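Local coordinates for anopheles Plasmodium-responsive Leucine-rich repeat protein 1B (Anopheles gambiae, PDB 4XGO), which probably takes part in the mosquito's response to Plasmodium by binding partner proteins, this chain being its leucine-rich repeat domain, at residues Leu62-Gln68 with Pro87-Asn93; Leu97-Ser103 with Ala120-Leu126; Ile284-Lys288 with Trp305-Ser309; Phe287-Ser292 with Leu313-Val317; Val322-Asp326 with His337-Cys341. One frame throughout, in Å; residues are numbered along the deposited sequence. Where two conformers were deposited one is given.

In the fold
Contacts 1 and 2 lie toward one end of the solenoid, and contacts 3, 4 and 5 at its C-terminal end. Contact 2 joins two parallel strands by regular backbone bonds and has the highest share of buried residues, while contacts 1, 3 and 4 include exposed loop residues. Contact 1 joins loops that follow other strands of this series and relies more on apolar packing and waters; Phe91 touches Met100 of contact 2. Contacts 3 and 4 share Phe287 and Lys288 and both use helix 307-316. Contact 5 is tied to contact 3 by the disulfide Cys307-Cys341. In these three, bonds between side chains and backbone join the segments, beside a backbone bond in contacts 3 and 5.

Contact 1. Residues Leu62-Gln68 with Pro87-Asn93; sequences LPPHVFQ and PPGIFHN
Ile90 carries CG1 opposite its backbone N (chi1 -171°), which sends CD1 across to the 62-68 loop, and Phe67 has CG beside its own N (chi1 -59°), which lays its ring along the isoleucine. Both point the same way, with Ile90 CD1 3.8 Å from Phe67 CE2. That methyl also reaches Leu62 CB at 3.9 Å, the leucine crossing at about a right angle, and Val66 CG1, which sits over one face of the Phe67 ring. Ile90 O comes to the ring edge, 3.6 Å from Phe67 CD2. The ring of Pro87 packs on Pro64 and brings CG to 3.4 Å from Leu62 O. Pro64 and Pro88 each take the second position of a beta turn, where proline's fixed phi suits the bend. Gly89 takes the third position of the type II turn from Pro87 to Ile90, whose positive phi (89°) glycine adopts easily. One water accepts from Phe67 N at 2.8 Å and also bonds to Pro64 O and Ile90 O. Gln68 NE2 donates to Asn93 OD1 at 2.8 Å, from above the carbonyl plane. Repeated LPxxxF sequences, whose phenylalanines touch from one repeat to the next (Phe67 CE2 to Phe91 CE1 4.0 Å), are characteristic of leucine-rich repeats.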
# COMPACT_ATOMS: atom_id res chain seq x y z
N LEU A 62 7.73 11.86 -17.73
CA LEU A 62 8.37 11.26 -18.88
C LEU A 62 8.66 12.35 -19.92
O LEU A 62 7.74 13.09 -20.28
CB LEU A 62 7.46 10.22 -19.54
CG LEU A 62 7.10 8.97 -18.74
CD1 LEU A 62 6.09 8.17 -19.55
CD2 LEU A 62 8.30 8.11 -18.42
N PRO A 63 9.90 12.43 -20.41
CA PRO A 63 10.14 13.34 -21.55
C PRO A 63 9.33 12.90 -22.77
O PRO A 63 9.21 11.71 -23.02
CB PRO A 63 11.64 13.20 -21.80
CG PRO A 63 12.21 12.53 -20.60
CD PRO A 63 11.11 11.69 -20.02
N PRO A 64 8.77 13.85 -23.54
CA PRO A 64 7.84 13.46 -24.62
C PRO A 64 8.44 12.54 -25.68
O PRO A 64 7.72 11.71 -26.25
CB PRO A 64 7.42 14.80 -25.26
CG PRO A 64 8.02 15.88 -24.44
CD PRO A 64 8.87 15.31 -23.35
N HIS A 65 9.74 12.68 -25.96
CA HIS A 65 10.39 11.88 -27.01
C HIS A 65 11.28 10.76 -26.47
O HIS A 65 12.09 10.18 -27.18
CB HIS A 65 11.18 12.80 -27.96
CG HIS A 65 10.35 13.89 -28.58
ND1 HIS A 65 9.21 13.64 -29.30
CD2 HIS A 65 10.51 15.23 -28.56
CE1 HIS A 65 8.70 14.79 -29.73
NE2 HIS A 65 9.46 15.76 -29.28
N VAL A 66 11.12 10.41 -25.19
CA VAL A 66 11.98 9.39 -24.58
C VAL A 66 11.92 8.04 -25.30
O VAL A 66 12.93 7.33 -25.34
CB VAL A 66 11.69 9.23 -23.08
CG1 VAL A 66 10.32 8.60 -22.86
CG2 VAL A 66 12.78 8.40 -22.39
N PHE A 67 10.77 7.69 -25.89
CA PHE A 67 10.61 6.38 -26.53
C PHE A 67 10.89 6.34 -28.03
O PHE A 67 10.79 5.28 -28.67
CB PHE A 67 9.23 5.77 -26.20
CG PHE A 67 8.98 5.58 -24.72
CD1 PHE A 67 9.93 4.97 -23.90
CD2 PHE A 67 7.79 6.04 -24.14
CE1 PHE A 67 9.71 4.83 -22.54
CE2 PHE A 67 7.57 5.89 -22.78
CZ PHE A 67 8.52 5.27 -21.97
N GLN A 68 11.28 7.48 -28.61
CA GLN A 68 11.74 7.50 -29.99
C GLN A 68 12.93 6.56 -30.21
O GLN A 68 13.08 6.00 -31.29
CB GLN A 68 12.14 8.91 -30.40
CG GLN A 68 10.99 9.87 -30.43
CD GLN A 68 11.27 11.03 -31.35
OE1 GLN A 68 12.31 11.68 -31.23
NE2 GLN A 68 10.37 11.28 -32.29
N PRO A 87 2.83 13.17 -21.64
CA PRO A 87 3.02 14.29 -22.57
C PRO A 87 2.57 13.96 -23.99
O PRO A 87 2.53 12.78 -24.35
CB PRO A 87 4.52 14.50 -22.53
CG PRO A 87 5.05 13.14 -22.31
CD PRO A 87 4.11 12.51 -21.33
N PRO A 88 2.22 14.99 -24.79
CA PRO A 88 1.81 14.69 -26.17
C PRO A 88 2.95 14.04 -26.94
O PRO A 88 4.10 14.47 -26.82
CB PRO A 88 1.41 16.06 -26.75
CG PRO A 88 1.97 17.08 -25.80
CD PRO A 88 2.08 16.41 -24.46
N GLY A 89 2.62 12.98 -27.67
CA GLY A 89 3.55 12.28 -28.52
C GLY A 89 4.31 11.16 -27.82
O GLY A 89 5.21 10.57 -28.41
N ILE A 90 3.96 10.87 -26.57
CA ILE A 90 4.71 9.87 -25.80
C ILE A 90 4.81 8.51 -26.53
O ILE A 90 5.87 7.88 -26.51
CB ILE A 90 4.14 9.72 -24.37
CG1 ILE A 90 5.06 8.85 -23.49
CG2 ILE A 90 2.73 9.17 -24.40
CD1 ILE A 90 6.42 9.48 -23.23
N PHE A 91 3.72 8.08 -27.17
CA PHE A 91 3.71 6.80 -27.90
C PHE A 91 3.65 6.95 -29.43
O PHE A 91 3.28 6.01 -30.14
CB PHE A 91 2.57 5.90 -27.41
CG PHE A 91 2.61 5.63 -25.93
CD1 PHE A 91 3.79 5.23 -25.31
CD2 PHE A 91 1.48 5.78 -25.15
CE1 PHE A 91 3.84 5.00 -23.94
CE2 PHE A 91 1.52 5.55 -23.79
CZ PHE A 91 2.70 5.15 -23.18
N HIS A 92 4.03 8.11 -29.94
CA HIS A 92 3.92 8.34 -31.38
C HIS A 92 4.84 7.42 -32.20
O HIS A 92 4.52 7.08 -33.35
CB HIS A 92 4.25 9.80 -31.69
CG HIS A 92 4.27 10.10 -33.16
ND1 HIS A 92 3.12 10.11 -33.92
CD2 HIS A 92 5.29 10.39 -34.00
CE1 HIS A 92 3.44 10.42 -35.17
NE2 HIS A 92 4.75 10.58 -35.24
N ASN A 93 5.97 7.05 -31.62
CA ASN A 93 6.97 6.27 -32.32
C ASN A 93 7.10 4.86 -31.77
O ASN A 93 8.13 4.20 -31.97
CB ASN A 93 8.31 7.00 -32.26
CG ASN A 93 8.27 8.35 -32.95
OD1 ASN A 93 8.31 9.39 -32.29
ND2 ASN A 93 8.13 8.35 -34.27
O HOH W 1 8.40 9.08 -26.50
O HOH W 2 7.86 10.77 -29.47

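Contact 2. Residues Leu97-Ser103 with Ala120-Leu126; sequences LTMMSMS and ALQNLQL. Unlike the reference sequence in segment 97-103: Met100 (reference Leu).
Thr98 O takes two backbone donors at once, Gln122 N and Asn123 N, the latter at 3.0 Å, where segment 120-126 enters its strand. From there the parallel bonds pass back and forth: Met100 N to Asn123 O, Gln125 N to Met100 O at 3.1 Å, and Met102 N to Gln125 O at 2.8 Å. The strand axes run only 3° apart, with a closest approach of 4.9 Å. CA-H groups add weaker contacts, such as Met99 CA to Asn123 O at 3.3 Å. Apolar packing occupies the face of Met100 and Leu124, positions of the LxxLxLxxN repeat that point into the solenoid. Met100, a leucine in the reference sequence, bends at chi2 (-73°) and chi3, which swings CE across toward the neighbouring strand, 3.8 Å from Leu124 CD1, with Leu126 CD2 slightly farther. Leu121 CD1 approaches Met100 CB at 4.1 Å. The other face carries polar or flexible residues, as suits its partial exposure at Met99, Asn123 and Gln125: Met99 CE lies 3.7 Å from Asn123 CB. Ser101, more buried, rests OG against Gln125 CB and has it hydrogen-bonded to Asp79. Asn129 ND2 bonds to both Met102 O and Leu126 O, joining the turns beyond the strands. Strand 99-101 thus lies between strands 75-77 and 123-125, and 123-125 is followed by 144-146.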
# COMPACT_ATOMS: atom_id res chain seq x y z
N LEU A 97 3.57 -1.46 -29.76
CA LEU A 97 3.17 -1.65 -28.36
C LEU A 97 1.92 -2.50 -28.27
O LEU A 97 0.90 -2.14 -28.87
CB LEU A 97 2.91 -0.29 -27.72
CG LEU A 97 2.79 -0.22 -26.21
CD1 LEU A 97 4.08 -0.60 -25.49
CD2 LEU A 97 2.36 1.18 -25.84
N THR A 98 1.99 -3.58 -27.51
CA THR A 98 0.84 -4.47 -27.29
C THR A 98 0.32 -4.48 -25.85
O THR A 98 -0.84 -4.82 -25.64
CB THR A 98 1.12 -5.92 -27.72
OG1 THR A 98 2.06 -6.54 -26.82
CG2 THR A 98 1.67 -5.92 -29.14
N MET A 99 1.20 -4.15 -24.90
CA MET A 99 0.85 -4.11 -23.48
C MET A 99 1.47 -2.89 -22.84
O MET A 99 2.67 -2.64 -22.97
CB MET A 99 1.34 -5.35 -22.73
CG MET A 99 1.22 -5.20 -21.21
SD MET A 99 1.55 -6.74 -20.37
CE MET A 99 0.12 -7.71 -20.80
N MET A 100 0.64 -2.12 -22.14
CA MET A 100 1.11 -0.95 -21.45
C MET A 100 0.47 -0.95 -20.08
O MET A 100 -0.76 -0.95 -19.97
CB MET A 100 0.74 0.31 -22.25
CG MET A 100 1.64 1.51 -21.96
SD MET A 100 1.36 2.25 -20.35
CE MET A 100 -0.18 3.13 -20.60
N SER A 101 1.30 -0.97 -19.05
CA SER A 101 0.81 -0.96 -17.70
C SER A 101 1.31 0.27 -16.97
O SER A 101 2.51 0.54 -16.92
CB SER A 101 1.24 -2.25 -16.99
OG SER A 101 0.49 -2.46 -15.84
N MET A 102 0.38 1.00 -16.36
CA MET A 102 0.70 2.18 -15.58
C MET A 102 -0.24 2.29 -14.36
O MET A 102 -0.71 3.37 -14.00
CB MET A 102 0.57 3.37 -16.51
CG MET A 102 1.43 4.53 -16.13
SD MET A 102 1.40 5.70 -17.53
CE MET A 102 2.81 5.25 -18.51
N SER A 103 -0.49 1.16 -13.73
CA SER A 103 -1.29 1.16 -12.52
C SER A 103 -0.55 1.89 -11.41
O SER A 103 0.67 2.02 -11.43
CB SER A 103 -1.67 -0.25 -12.08
OG SER A 103 -0.56 -0.93 -11.52
N ALA A 120 -1.87 -1.76 -32.29
CA ALA A 120 -1.83 -3.16 -31.87
C ALA A 120 -1.97 -3.29 -30.36
O ALA A 120 -1.75 -4.39 -29.83
CB ALA A 120 -0.53 -3.81 -32.29
N LEU A 121 -2.31 -2.21 -29.68
CA LEU A 121 -2.39 -2.24 -28.22
C LEU A 121 -3.55 -3.13 -27.76
O LEU A 121 -4.72 -2.83 -28.04
CB LEU A 121 -2.54 -0.82 -27.66
CG LEU A 121 -2.64 -0.67 -26.12
CD1 LEU A 121 -1.38 -1.15 -25.44
CD2 LEU A 121 -2.93 0.77 -25.71
N GLN A 122 -3.25 -4.22 -27.07
CA GLN A 122 -4.29 -5.15 -26.66
C GLN A 122 -4.56 -5.18 -25.17
O GLN A 122 -5.67 -5.50 -24.78
CB GLN A 122 -3.94 -6.58 -27.09
CG GLN A 122 -3.96 -6.81 -28.58
CD GLN A 122 -4.07 -8.28 -28.93
OE1 GLN A 122 -4.43 -9.12 -28.09
NE2 GLN A 122 -3.74 -8.60 -30.17
N ASN A 123 -3.54 -4.88 -24.37
CA ASN A 123 -3.64 -5.01 -22.92
C ASN A 123 -3.26 -3.69 -22.27
O ASN A 123 -2.14 -3.22 -22.43
CB ASN A 123 -2.76 -6.16 -22.43
CG ASN A 123 -3.13 -7.49 -23.07
OD1 ASN A 123 -4.13 -8.11 -22.71
ND2 ASN A 123 -2.32 -7.94 -24.02
N LEU A 124 -4.21 -3.09 -21.55
CA LEU A 124 -4.03 -1.78 -20.98
C LEU A 124 -4.43 -1.81 -19.51
O LEU A 124 -5.58 -2.16 -19.17
CB LEU A 124 -4.86 -0.77 -21.75
CG LEU A 124 -4.82 0.68 -21.27
CD1 LEU A 124 -3.40 1.23 -21.24
CD2 LEU A 124 -5.71 1.53 -22.15
N GLN A 125 -3.48 -1.46 -18.65
CA GLN A 125 -3.67 -1.49 -17.21
C GLN A 125 -3.44 -0.10 -16.66
O GLN A 125 -2.32 0.42 -16.72
CB GLN A 125 -2.66 -2.45 -16.58
CG GLN A 125 -2.78 -3.88 -17.07
CD GLN A 125 -4.08 -4.50 -16.66
OE1 GLN A 125 -4.43 -4.50 -15.47
NE2 GLN A 125 -4.82 -5.05 -17.63
N LEU A 126 -4.52 0.51 -16.16
CA LEU A 126 -4.51 1.86 -15.63
C LEU A 126 -5.18 1.94 -14.26
O LEU A 126 -5.60 3.04 -13.83
CB LEU A 126 -5.23 2.80 -16.60
CG LEU A 126 -4.53 3.02 -17.95
CD1 LEU A 126 -5.40 3.81 -18.91
CD2 LEU A 126 -3.20 3.71 -17.74
O HOH W 3 0.81 -7.97 -24.85

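Contact 3. Residues Ile284-Lys288 with Trp305-Ser309; sequences IVTFK and WDCNS
Val285 O receives Asp306 N at 2.8 Å, an almost straight bond (178°) that lies in the carbonyl plane on a lone pair. Beside it the indole of Trp305 packs against segment 284-288: Ile284 CG2 lies 3.6 Å from Trp305 CZ3, the two side chains side by side. Ile284 O stands over one face of the indole, and Phe287 CB comes to its edge, in plane, 3.8 Å from CZ3. A large flat aromatic suits this buried place because it meets backbone and apolar groups together. Farther along, Ser309 OG accepts Phe287 N at 3.2 Å; with OG opposite its backbone N (chi1 -171°), the hydroxyl reaches the loop. A water donates to Phe287 O and to Ser309 O. In the next shell, Asp306 is the N-cap of the helix: its OD2 takes Ser309 N at 3.0 Å on the anti side, an apt role for a short acidic side chain, and steadies the serine. The five-membered ring of the indole is held by the bond from Trp305 NE1 to Leu300 O. The short, weakly bonded strand 305-306 runs parallel to strand 339-342 and leads into helix 307-316, whose first residue, Cys307, is tied to that strand by the disulfide with Cys341.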
# COMPACT_ATOMS: atom_id res chain seq x y z
N ILE A 284 -37.98 -9.99 1.86
CA ILE A 284 -38.83 -10.89 1.09
C ILE A 284 -39.79 -11.63 2.03
O ILE A 284 -39.39 -12.09 3.09
CB ILE A 284 -38.01 -11.88 0.26
CG1 ILE A 284 -37.19 -11.10 -0.77
CG2 ILE A 284 -38.91 -12.87 -0.48
CD1 ILE A 284 -36.01 -11.89 -1.31
N VAL A 285 -41.06 -11.72 1.63
CA VAL A 285 -42.08 -12.37 2.47
C VAL A 285 -42.49 -13.73 1.89
O VAL A 285 -42.60 -14.73 2.62
CB VAL A 285 -43.31 -11.43 2.59
CG1 VAL A 285 -44.48 -12.12 3.31
CG2 VAL A 285 -42.92 -10.13 3.28
N THR A 286 -42.77 -13.74 0.59
CA THR A 286 -43.05 -14.98 -0.11
C THR A 286 -42.16 -15.06 -1.34
O THR A 286 -41.79 -14.05 -1.92
CB THR A 286 -44.54 -15.10 -0.52
OG1 THR A 286 -44.87 -14.12 -1.51
CG2 THR A 286 -45.44 -14.89 0.68
N PHE A 287 -41.83 -16.27 -1.73
CA PHE A 287 -41.01 -16.54 -2.89
C PHE A 287 -41.24 -18.00 -3.28
O PHE A 287 -41.47 -18.83 -2.41
CB PHE A 287 -39.53 -16.31 -2.55
CG PHE A 287 -38.60 -16.58 -3.69
CD1 PHE A 287 -38.60 -15.77 -4.80
CD2 PHE A 287 -37.74 -17.67 -3.64
CE1 PHE A 287 -37.74 -16.04 -5.87
CE2 PHE A 287 -36.90 -17.95 -4.70
CZ PHE A 287 -36.89 -17.13 -5.80
N LYS A 288 -41.18 -18.29 -4.57
CA LYS A 288 -41.47 -19.63 -5.06
C LYS A 288 -40.33 -20.16 -5.92
O LYS A 288 -39.71 -19.41 -6.66
CB LYS A 288 -42.74 -19.63 -5.90
CG LYS A 288 -43.98 -19.24 -5.12
CD LYS A 288 -45.20 -19.17 -6.02
CE LYS A 288 -46.48 -19.14 -5.21
NZ LYS A 288 -47.65 -18.74 -6.04
N TRP A 305 -39.91 -13.69 6.18
CA TRP A 305 -40.62 -14.83 5.58
C TRP A 305 -41.97 -15.14 6.21
O TRP A 305 -42.12 -15.16 7.43
CB TRP A 305 -39.80 -16.14 5.71
CG TRP A 305 -38.57 -16.11 4.93
CD1 TRP A 305 -37.29 -16.06 5.41
CD2 TRP A 305 -38.47 -16.09 3.51
NE1 TRP A 305 -36.40 -16.02 4.37
CE2 TRP A 305 -37.10 -16.03 3.19
CE3 TRP A 305 -39.40 -16.12 2.47
CZ2 TRP A 305 -36.64 -15.97 1.87
CZ3 TRP A 305 -38.94 -16.07 1.16
CH2 TRP A 305 -37.59 -16.03 0.88
N ASP A 306 -42.93 -15.42 5.34
CA ASP A 306 -44.16 -16.11 5.72
C ASP A 306 -43.83 -17.61 5.84
O ASP A 306 -43.18 -18.19 4.96
CB ASP A 306 -45.19 -15.84 4.62
CG ASP A 306 -46.40 -16.69 4.72
OD1 ASP A 306 -47.30 -16.33 5.52
OD2 ASP A 306 -46.49 -17.67 3.96
N CYS A 307 -44.20 -18.23 6.96
CA CYS A 307 -43.81 -19.62 7.23
C CYS A 307 -44.32 -20.58 6.16
O CYS A 307 -43.60 -21.47 5.74
CB CYS A 307 -44.28 -20.08 8.61
SG CYS A 307 -43.42 -19.31 10.00
N ASN A 308 -45.56 -20.40 5.72
CA ASN A 308 -46.13 -21.30 4.71
C ASN A 308 -45.34 -21.25 3.39
O ASN A 308 -45.05 -22.28 2.80
CB ASN A 308 -47.61 -20.97 4.48
CG ASN A 308 -48.48 -21.40 5.65
OD1 ASN A 308 -48.19 -22.39 6.33
ND2 ASN A 308 -49.55 -20.64 5.92
N SER A 309 -44.93 -20.06 2.99
CA SER A 309 -44.12 -19.91 1.77
C SER A 309 -42.74 -20.52 1.94
O SER A 309 -42.23 -21.23 1.07
CB SER A 309 -43.97 -18.43 1.42
OG SER A 309 -43.38 -18.27 0.15
O HOH W 4 -42.55 -21.11 -1.50

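Contact 4. Residues Phe287-Ser292 with Leu313-Val317; sequences FKLSTS and LFRNV
Leu313 CD1 approaches the ring of Phe287 obliquely, 4.0 Å from CD2, and His266 meets this ring with planes about 60° apart. The other flat group is the amide of Asn316. Thr291 CG2 sits over one of its faces, 3.5 Å from Asn316 CG, while Leu289 O lies close to the amide plane at the ND2 edge. The contact belongs to the C-terminal cap of the leucine-rich repeat solenoid, where helix 307-316 packs on the loop that leads to strand 297-299. Asn316 ND2 donates to Leu289 O at 2.9 Å, the donor tilted 19° from the carbonyl plane. Its CG stands beside its own backbone N (chi1 -65°), which directs the amide toward the loop, and asparagine suits the place since its short polar end can satisfy a backbone carbonyl while its carbons pack: CB is 3.5 Å from Ser290 O. The buried Leu313 wedges its CD1 between Phe287 O, at 3.5 Å, and Leu289, whose CG it approaches obliquely at 4.1 Å. Leu289 also crosses Val317, its CD1 3.8 Å from Val317 CG2, and branched apolar chains pack together here. Ser290 and Ser292, whose CB atoms point away from the helix, bond through OG to Asp272. Within segment 313-317, Leu313 O accepts both Val317 N, at 3.0 Å, and Asn316 N.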
# COMPACT_ATOMS: atom_id res chain seq x y z
N PHE A 287 -41.83 -16.27 -1.73
CA PHE A 287 -41.01 -16.54 -2.89
C PHE A 287 -41.24 -18.00 -3.28
O PHE A 287 -41.47 -18.83 -2.41
CB PHE A 287 -39.53 -16.31 -2.55
CG PHE A 287 -38.60 -16.58 -3.69
CD1 PHE A 287 -38.60 -15.77 -4.80
CD2 PHE A 287 -37.74 -17.67 -3.64
CE1 PHE A 287 -37.74 -16.04 -5.87
CE2 PHE A 287 -36.90 -17.95 -4.70
CZ PHE A 287 -36.89 -17.13 -5.80
N LYS A 288 -41.18 -18.29 -4.57
CA LYS A 288 -41.47 -19.63 -5.06
C LYS A 288 -40.33 -20.16 -5.92
O LYS A 288 -39.71 -19.41 -6.66
CB LYS A 288 -42.74 -19.63 -5.90
CG LYS A 288 -43.98 -19.24 -5.12
CD LYS A 288 -45.20 -19.17 -6.02
CE LYS A 288 -46.48 -19.14 -5.21
NZ LYS A 288 -47.65 -18.74 -6.04
N LEU A 289 -40.09 -21.46 -5.82
CA LEU A 289 -39.23 -22.18 -6.75
C LEU A 289 -39.93 -23.49 -7.13
O LEU A 289 -40.77 -23.99 -6.38
CB LEU A 289 -37.87 -22.48 -6.13
CG LEU A 289 -36.89 -21.34 -5.83
CD1 LEU A 289 -35.66 -21.89 -5.13
CD2 LEU A 289 -36.49 -20.59 -7.09
N SER A 290 -39.59 -24.03 -8.29
CA SER A 290 -40.05 -25.36 -8.68
C SER A 290 -39.18 -26.42 -7.99
O SER A 290 -38.33 -26.08 -7.16
CB SER A 290 -39.98 -25.53 -10.20
OG SER A 290 -38.64 -25.78 -10.59
N THR A 291 -39.36 -27.69 -8.33
CA THR A 291 -38.65 -28.77 -7.65
C THR A 291 -37.38 -29.22 -8.39
O THR A 291 -37.14 -30.43 -8.54
CB THR A 291 -39.58 -29.99 -7.47
OG1 THR A 291 -40.04 -30.42 -8.75
CG2 THR A 291 -40.78 -29.63 -6.60
N SER A 292 -36.57 -28.27 -8.83
CA SER A 292 -35.37 -28.57 -9.63
C SER A 292 -34.20 -29.03 -8.76
O SER A 292 -33.94 -28.46 -7.70
CB SER A 292 -34.95 -27.34 -10.44
OG SER A 292 -33.95 -27.66 -11.40
N LEU A 313 -41.08 -23.75 0.16
CA LEU A 313 -39.77 -23.66 -0.48
C LEU A 313 -38.87 -24.85 -0.13
O LEU A 313 -38.18 -25.38 -1.00
CB LEU A 313 -39.08 -22.35 -0.06
CG LEU A 313 -38.20 -21.62 -1.05
CD1 LEU A 313 -38.94 -21.30 -2.33
CD2 LEU A 313 -37.69 -20.33 -0.40
N PHE A 314 -38.88 -25.27 1.14
CA PHE A 314 -38.06 -26.43 1.56
C PHE A 314 -38.58 -27.73 0.95
O PHE A 314 -37.80 -28.61 0.61
CB PHE A 314 -38.02 -26.59 3.08
CG PHE A 314 -37.44 -25.42 3.83
CD1 PHE A 314 -36.32 -24.75 3.36
CD2 PHE A 314 -38.02 -25.00 5.02
CE1 PHE A 314 -35.79 -23.68 4.07
CE2 PHE A 314 -37.49 -23.94 5.73
CZ PHE A 314 -36.38 -23.28 5.25
N ARG A 315 -39.90 -27.85 0.83
CA ARG A 315 -40.50 -29.03 0.20
C ARG A 315 -40.05 -29.21 -1.27
O ARG A 315 -40.02 -30.33 -1.77
CB ARG A 315 -42.04 -29.00 0.29
CG ARG A 315 -42.57 -29.27 1.70
CD ARG A 315 -44.08 -29.42 1.72
NE ARG A 315 -44.76 -28.15 1.46
N ASN A 316 -39.70 -28.11 -1.93
CA ASN A 316 -39.25 -28.16 -3.33
C ASN A 316 -37.72 -28.18 -3.52
O ASN A 316 -37.23 -28.72 -4.50
CB ASN A 316 -39.87 -27.01 -4.13
CG ASN A 316 -41.38 -27.12 -4.24
OD1 ASN A 316 -42.01 -27.91 -3.54
ND2 ASN A 316 -41.96 -26.34 -5.14
N VAL A 317 -36.99 -27.57 -2.59
CA VAL A 317 -35.52 -27.54 -2.65
C VAL A 317 -34.92 -28.71 -1.86
O VAL A 317 -35.48 -29.14 -0.86
CB VAL A 317 -35.00 -26.19 -2.09
CG1 VAL A 317 -33.48 -26.19 -2.00
CG2 VAL A 317 -35.49 -25.04 -2.96

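Contact 5. Residues Val322-Asp326 with His337-Cys341; sequences VHDAD and HGLCC
Asp326 meets segment 337-341 through CB, CG and OD2. CB lies 3.5 Å from Cys340 SG, and CG, set beside its own backbone N (chi1 -70°), carries the carboxylate over toward the strand. OD2 takes Cys340 N at 2.8 Å, on its anti side and almost straight (177°), and also comes 3.5 Å from Leu339 CA. OD1 accepts from His302 N; a short carboxylate suits this buried place because its two oxygens can serve two backbone N-H groups. The backbone N of Asp326 donates to Gly338 O at 2.7 Å. Gly338 has a positive phi (81°), which glycine adopts easily, just before the strand begins. This is the disulfide-bonded C-terminal cap of the leucine-rich repeat domain: Cys340 is joined to Cys329 and Cys341 to Cys307, fixing strand 339-342 to the loop before strand 334-336 and to the capping helix. Leu339, which also packs on Leu310 and Phe314 of that helix, sends its branches two ways: CD1 slides past Val322 CG2 at 4.0 Å, and CD2 lies near Asp324, whose carboxylate bonds to Ser301 and Leu300. Ala325, small enough for the close approach, has CB 3.3 Å from Gly338 O. A water donates to Asp324 O and His337 O.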
# COMPACT_ATOMS: atom_id res chain seq x y z
N VAL A 322 -29.79 -25.10 1.12
CA VAL A 322 -29.81 -23.91 1.98
C VAL A 322 -28.54 -23.88 2.83
O VAL A 322 -28.31 -24.76 3.64
CB VAL A 322 -31.09 -23.78 2.85
CG1 VAL A 322 -31.19 -24.89 3.90
CG2 VAL A 322 -31.14 -22.42 3.53
N HIS A 323 -27.69 -22.88 2.61
CA HIS A 323 -26.41 -22.79 3.31
C HIS A 323 -26.34 -21.63 4.29
O HIS A 323 -25.24 -21.27 4.74
CB HIS A 323 -25.26 -22.67 2.31
CG HIS A 323 -24.87 -23.98 1.69
ND1 HIS A 323 -23.57 -24.42 1.62
CD2 HIS A 323 -25.63 -24.94 1.11
CE1 HIS A 323 -23.53 -25.60 1.02
NE2 HIS A 323 -24.77 -25.94 0.70
N ASP A 324 -27.49 -21.04 4.63
CA ASP A 324 -27.48 -20.02 5.66
C ASP A 324 -28.63 -20.13 6.64
O ASP A 324 -29.55 -20.94 6.45
CB ASP A 324 -27.35 -18.61 5.07
CG ASP A 324 -28.63 -18.10 4.41
OD1 ASP A 324 -29.57 -18.88 4.12
OD2 ASP A 324 -28.65 -16.88 4.16
N ALA A 325 -28.52 -19.36 7.71
CA ALA A 325 -29.51 -19.39 8.79
C ALA A 325 -29.56 -18.06 9.49
O ALA A 325 -28.60 -17.30 9.46
CB ALA A 325 -29.13 -20.46 9.81
N ASP A 326 -30.69 -17.83 10.15
CA ASP A 326 -30.83 -16.71 11.05
C ASP A 326 -30.42 -17.20 12.44
O ASP A 326 -30.44 -18.41 12.70
CB ASP A 326 -32.28 -16.23 11.09
CG ASP A 326 -32.72 -15.55 9.81
OD1 ASP A 326 -32.03 -14.59 9.39
OD2 ASP A 326 -33.74 -15.98 9.23
N HIS A 337 -36.41 -24.56 10.18
CA HIS A 337 -35.15 -25.01 9.57
C HIS A 337 -34.06 -23.93 9.59
O HIS A 337 -33.37 -23.69 8.59
CB HIS A 337 -35.39 -25.52 8.14
CG HIS A 337 -36.22 -26.76 8.09
ND1 HIS A 337 -37.57 -26.74 7.78
CD2 HIS A 337 -35.92 -28.06 8.32
CE1 HIS A 337 -38.05 -27.97 7.82
NE2 HIS A 337 -37.07 -28.79 8.14
N GLY A 338 -33.93 -23.28 10.74
CA GLY A 338 -32.89 -22.29 10.92
C GLY A 338 -33.17 -20.90 10.38
O GLY A 338 -32.30 -20.03 10.47
N LEU A 339 -34.36 -20.68 9.82
CA LEU A 339 -34.71 -19.38 9.21
C LEU A 339 -35.97 -18.79 9.84
O LEU A 339 -36.94 -19.51 10.08
CB LEU A 339 -34.93 -19.57 7.70
CG LEU A 339 -33.65 -19.88 6.92
CD1 LEU A 339 -33.99 -20.62 5.63
CD2 LEU A 339 -32.85 -18.62 6.63
N CYS A 340 -35.97 -17.49 10.10
CA CYS A 340 -37.09 -16.85 10.79
C CYS A 340 -38.32 -16.74 9.90
O CYS A 340 -38.21 -16.38 8.73
CB CYS A 340 -36.74 -15.44 11.25
SG CYS A 340 -35.41 -15.45 12.45
N CYS A 341 -39.48 -17.03 10.46
CA CYS A 341 -40.71 -16.81 9.73
C CYS A 341 -41.87 -16.59 10.68
O CYS A 341 -41.84 -17.00 11.84
CB CYS A 341 -41.00 -17.98 8.78
SG CYS A 341 -41.43 -19.54 9.63
O HOH W 5 -30.53 -23.22 8.17